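Local coordinates for cytoplasmic protein (Cryptococcus neoformans var. grubii serotype A, PDB 7LPO) that probably hydrolyses steryl beta-glucosides, as a sterylglucosidase of glycoside hydrolase family 5, at residues Asn208-Ala217 with Ile269-Ile277. Sequence-based numbering, arbitrary orientation.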
loop_
_atom_site.group_PDB
_atom_site.type_symbol
_atom_site.label_atom_id
_atom_site.label_comp_id
_atom_site.label_asym_id
_atom_site.label_seq_id
_atom_site.Cartn_x
_atom_site.Cartn_y
_atom_site.Cartn_z
ATOM N N ASN A 208 6.202 13.760 11.869
ATOM C CA ASN A 208 5.476 12.497 11.928
ATOM C C ASN A 208 5.508 11.909 13.334
ATOM O O ASN A 208 4.534 11.286 13.778
ATOM C CB ASN A 208 6.069 11.492 10.939
ATOM C CG ASN A 208 5.399 11.536 9.584
ATOM O OD1 ASN A 208 4.565 10.688 9.269
ATOM N ND2 ASN A 208 5.770 12.524 8.765
ATOM N N GLN A 209 6.645 12.043 14.030
ATOM C CA GLN A 209 6.748 11.478 15.372
ATOM C C GLN A 209 5.726 12.121 16.298
ATOM O O GLN A 209 5.142 11.454 17.158
ATOM C CB GLN A 209 8.164 11.664 15.922
ATOM C CG GLN A 209 9.166 10.666 15.387
ATOM C CD GLN A 209 10.601 11.056 15.683
ATOM O OE1 GLN A 209 10.962 12.241 15.671
ATOM N NE2 GLN A 209 11.433 10.057 15.949
ATOM N N THR A 210 5.477 13.414 16.118
ATOM C CA THR A 210 4.477 14.098 16.926
ATOM C C THR A 210 3.075 13.751 16.457
ATOM O O THR A 210 2.228 13.337 17.256
ATOM C CB THR A 210 4.698 15.610 16.866
ATOM O OG1 THR A 210 5.984 15.916 17.404
ATOM C CG2 THR A 210 3.624 16.350 17.660
ATOM N N ILE A 211 2.826 13.899 15.155
ATOM C CA ILE A 211 1.463 13.847 14.647
ATOM C C ILE A 211 0.866 12.466 14.855
ATOM O O ILE A 211 -0.299 12.337 15.245
ATOM C CB ILE A 211 1.431 14.263 13.165
ATOM C CG1 ILE A 211 1.716 15.757 13.038
ATOM C CG2 ILE A 211 0.072 13.943 12.548
ATOM C CD1 ILE A 211 2.079 16.203 11.624
ATOM N N TRP A 212 1.649 11.413 14.592
ATOM C CA TRP A 212 1.142 10.059 14.771
ATOM C C TRP A 212 0.909 9.733 16.241
ATOM O O TRP A 212 -0.012 8.978 16.561
ATOM C CB TRP A 212 2.109 9.059 14.144
ATOM C CG TRP A 212 2.037 9.004 12.663
ATOM C CD1 TRP A 212 3.010 9.367 11.789
ATOM C CD2 TRP A 212 0.922 8.568 11.870
ATOM N NE1 TRP A 212 2.578 9.175 10.496
ATOM C CE2 TRP A 212 1.298 8.689 10.519
ATOM C CE3 TRP A 212 -0.357 8.086 12.174
ATOM C CZ2 TRP A 212 0.450 8.338 9.469
ATOM C CZ3 TRP A 212 -1.197 7.735 11.132
ATOM C CH2 TRP A 212 -0.790 7.866 9.793
ATOM N N THR A 213 1.724 10.280 17.147
ATOM C CA THR A 213 1.472 10.088 18.573
ATOM C C THR A 213 0.161 10.757 18.981
ATOM O O THR A 213 -0.615 10.197 19.768
ATOM C CB THR A 213 2.645 10.641 19.386
ATOM O OG1 THR A 213 3.864 9.993 19.008
ATOM C CG2 THR A 213 2.446 10.427 20.874
ATOM N N PHE A 214 -0.099 11.957 18.445
ATOM C CA PHE A 214 -1.396 12.605 18.614
ATOM C C PHE A 214 -2.518 11.706 18.102
ATOM O O PHE A 214 -3.468 11.393 18.827
ATOM C CB PHE A 214 -1.412 13.952 17.865
ATOM C CG PHE A 214 -0.642 15.069 18.536
ATOM C CD1 PHE A 214 -0.139 14.947 19.817
ATOM C CD2 PHE A 214 -0.446 16.273 17.868
ATOM C CE1 PHE A 214 0.540 16.010 20.426
ATOM C CE2 PHE A 214 0.243 17.333 18.469
ATOM C CZ PHE A 214 0.735 17.200 19.743
ATOM N N PHE A 215 -2.409 11.270 16.842
ATOM C CA PHE A 215 -3.499 10.554 16.180
ATOM C C PHE A 215 -3.937 9.320 16.964
ATOM O O PHE A 215 -5.136 9.098 17.170
ATOM C CB PHE A 215 -3.065 10.159 14.766
ATOM C CG PHE A 215 -4.174 9.594 13.911
ATOM C CD1 PHE A 215 -5.075 10.437 13.268
ATOM C CD2 PHE A 215 -4.305 8.222 13.732
ATOM C CE1 PHE A 215 -6.079 9.934 12.475
ATOM C CE2 PHE A 215 -5.318 7.714 12.933
ATOM C CZ PHE A 215 -6.206 8.586 12.301
ATOM N N PHE A 216 -2.986 8.487 17.376
ATOM C CA PHE A 216 -3.305 7.196 17.962
ATOM C C PHE A 216 -3.330 7.207 19.477
ATOM O O PHE A 216 -3.941 6.314 20.066
ATOM C CB PHE A 216 -2.291 6.130 17.525
ATOM C CG PHE A 216 -2.496 5.631 16.141
ATOM C CD1 PHE A 216 -3.672 5.007 15.782
ATOM C CD2 PHE A 216 -1.514 5.792 15.192
ATOM C CE1 PHE A 216 -3.863 4.552 14.507
ATOM C CE2 PHE A 216 -1.699 5.331 13.908
ATOM C CZ PHE A 216 -2.871 4.706 13.567
ATOM N N ALA A 217 -2.674 8.181 20.125
ATOM C CA ALA A 217 -2.518 8.101 21.573
ATOM C C ALA A 217 -2.400 9.463 22.247
ATOM O O ALA A 217 -1.829 9.543 23.341
ATOM C CB ALA A 217 -1.270 7.252 21.910
ATOM N N ILE A 269 -6.692 2.300 7.382
ATOM C CA ILE A 269 -5.779 3.379 7.047
ATOM C C ILE A 269 -4.441 2.812 6.619
ATOM O O ILE A 269 -3.860 1.959 7.297
ATOM C CB ILE A 269 -5.628 4.331 8.244
ATOM C CG1 ILE A 269 -4.697 5.484 7.875
ATOM C CG2 ILE A 269 -5.114 3.607 9.460
ATOM C CD1 ILE A 269 -4.789 6.653 8.850
ATOM N N ASN A 270 -3.934 3.312 5.501
ATOM C CA ASN A 270 -2.746 2.739 4.884
ATOM C C ASN A 270 -1.497 2.999 5.724
ATOM O O ASN A 270 -1.279 4.117 6.197
ATOM C CB ASN A 270 -2.560 3.325 3.487
ATOM C CG ASN A 270 -1.389 2.701 2.748
ATOM O OD1 ASN A 270 -1.456 1.548 2.335
ATOM N ND2 ASN A 270 -0.311 3.460 2.583
ATOM N N GLU A 271 -0.685 1.942 5.909
ATOM C CA GLU A 271 0.640 1.977 6.535
ATOM C C GLU A 271 0.756 3.022 7.635
ATOM O O GLU A 271 1.590 3.932 7.559
ATOM C CB GLU A 271 1.700 2.215 5.456
ATOM C CG GLU A 271 1.721 1.083 4.427
ATOM C CD GLU A 271 2.915 1.111 3.494
ATOM O OE1 GLU A 271 3.713 2.078 3.560
ATOM O OE2 GLU A 271 3.043 0.154 2.689
ATOM N N PRO A 272 -0.021 2.880 8.696
ATOM C CA PRO A 272 -0.087 3.941 9.709
ATOM C C PRO A 272 1.223 4.114 10.461
ATOM O O PRO A 272 1.899 3.144 10.799
ATOM C CB PRO A 272 -1.203 3.462 10.642
ATOM C CG PRO A 272 -1.218 1.973 10.464
ATOM C CD PRO A 272 -0.894 1.738 9.010
ATOM N N GLY A 273 1.567 5.367 10.748
ATOM C CA GLY A 273 2.755 5.640 11.533
ATOM C C GLY A 273 2.537 5.370 13.012
ATOM O O GLY A 273 1.431 5.496 13.539
ATOM N N GLU A 274 3.621 4.985 13.684
ATOM C CA GLU A 274 3.595 4.690 15.111
ATOM C C GLU A 274 4.043 5.877 15.953
ATOM O O GLU A 274 3.984 5.809 17.184
ATOM C CB GLU A 274 4.484 3.474 15.421
ATOM C CG GLU A 274 4.411 2.372 14.369
ATOM C CD GLU A 274 4.977 1.026 14.848
ATOM O OE1 GLU A 274 4.548 -0.025 14.313
ATOM O OE2 GLU A 274 5.848 1.017 15.752
ATOM N N GLY A 275 4.489 6.956 15.317
ATOM C CA GLY A 275 5.018 8.087 16.056
ATOM C C GLY A 275 6.094 7.678 17.034
ATOM O O GLY A 275 6.990 6.889 16.723
ATOM N N LEU A 276 6.012 8.216 18.242
ATOM C CA LEU A 276 6.949 7.877 19.299
ATOM C C LEU A 276 6.441 6.763 20.202
ATOM O O LEU A 276 7.121 6.414 21.172
ATOM C CB LEU A 276 7.251 9.120 20.123
ATOM C CG LEU A 276 8.066 10.166 19.360
ATOM C CD1 LEU A 276 8.121 11.463 20.129
ATOM C CD2 LEU A 276 9.468 9.634 19.079
ATOM N N ILE A 277 5.273 6.195 19.900
ATOM C CA ILE A 277 4.652 5.224 20.789
ATOM C C ILE A 277 5.516 3.974 20.860
ATOM O O ILE A 277 5.859 3.377 19.831
ATOM C CB ILE A 277 3.242 4.870 20.302
ATOM C CG1 ILE A 277 2.317 6.081 20.334
ATOM C CG2 ILE A 277 2.673 3.761 21.149
ATOM C CD1 ILE A 277 1.099 5.910 19.441
#
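Gln209 and Gly275 bring the two backbones closest, CA to CA 3.9 Å, where the irregular chain 269-277 runs against one side of helix 206-221 and folds into a type II' beta turn from Glu274 to Ile277. That turn is tied to the helix through Thr213: Leu276 N donates to Thr213 OG1 over 2.9 Å with a nearly straight N-H...O angle of 172°. The same hydroxyl donates to Gln209 O one helical turn back, 2.7 Å from OG1, so its rotation is fixed by a bond given and a bond received. With CG2 anti to the backbone N, Thr213 OG1 is carried to the side where Gln209 O and Leu276 N both meet it.

Trp212 presents an indole face to the backbone of Gly273. Gly273 CA stands 3.4 Å from the centroid of the five-membered ring and 8° off its normal, a CH-pi contact, and this glycine, having no side chain, lays its backbone directly on the indole, Gly273 N 3.3 Å from Trp212 CE2. The indole is steadied by its NE1 bond to Asn208 OD1, with an N-H...O angle of 132°, well short of straight, and Asn208 ND2 in turn binds Val146 O. Ile269 CD1 reaches the indole at its edge, 4.3 Å from Trp212 CH2. Farther along the helix, Phe216 sets its ring edge against Pro272, CZ to CB 3.6 Å, and Ile277 CD1 packs 3.7 Å from Ala217 CB. At the other end, Leu276 CD2 lies against the extended side chain of Gln209.

Strand 263-267 belongs to the parallel strands of a family 5 TIM barrel, and 269-277 is the loop that follows it. Its Asn270-Glu271 pair, with Glu271 OE2 hydrogen-bonded to His452 ND1 and to a tris molecule, probably from the crystallisation liquor, matches the Asn-Glu signature after barrel strand four, where the glutamate is probably the catalytic acid/base.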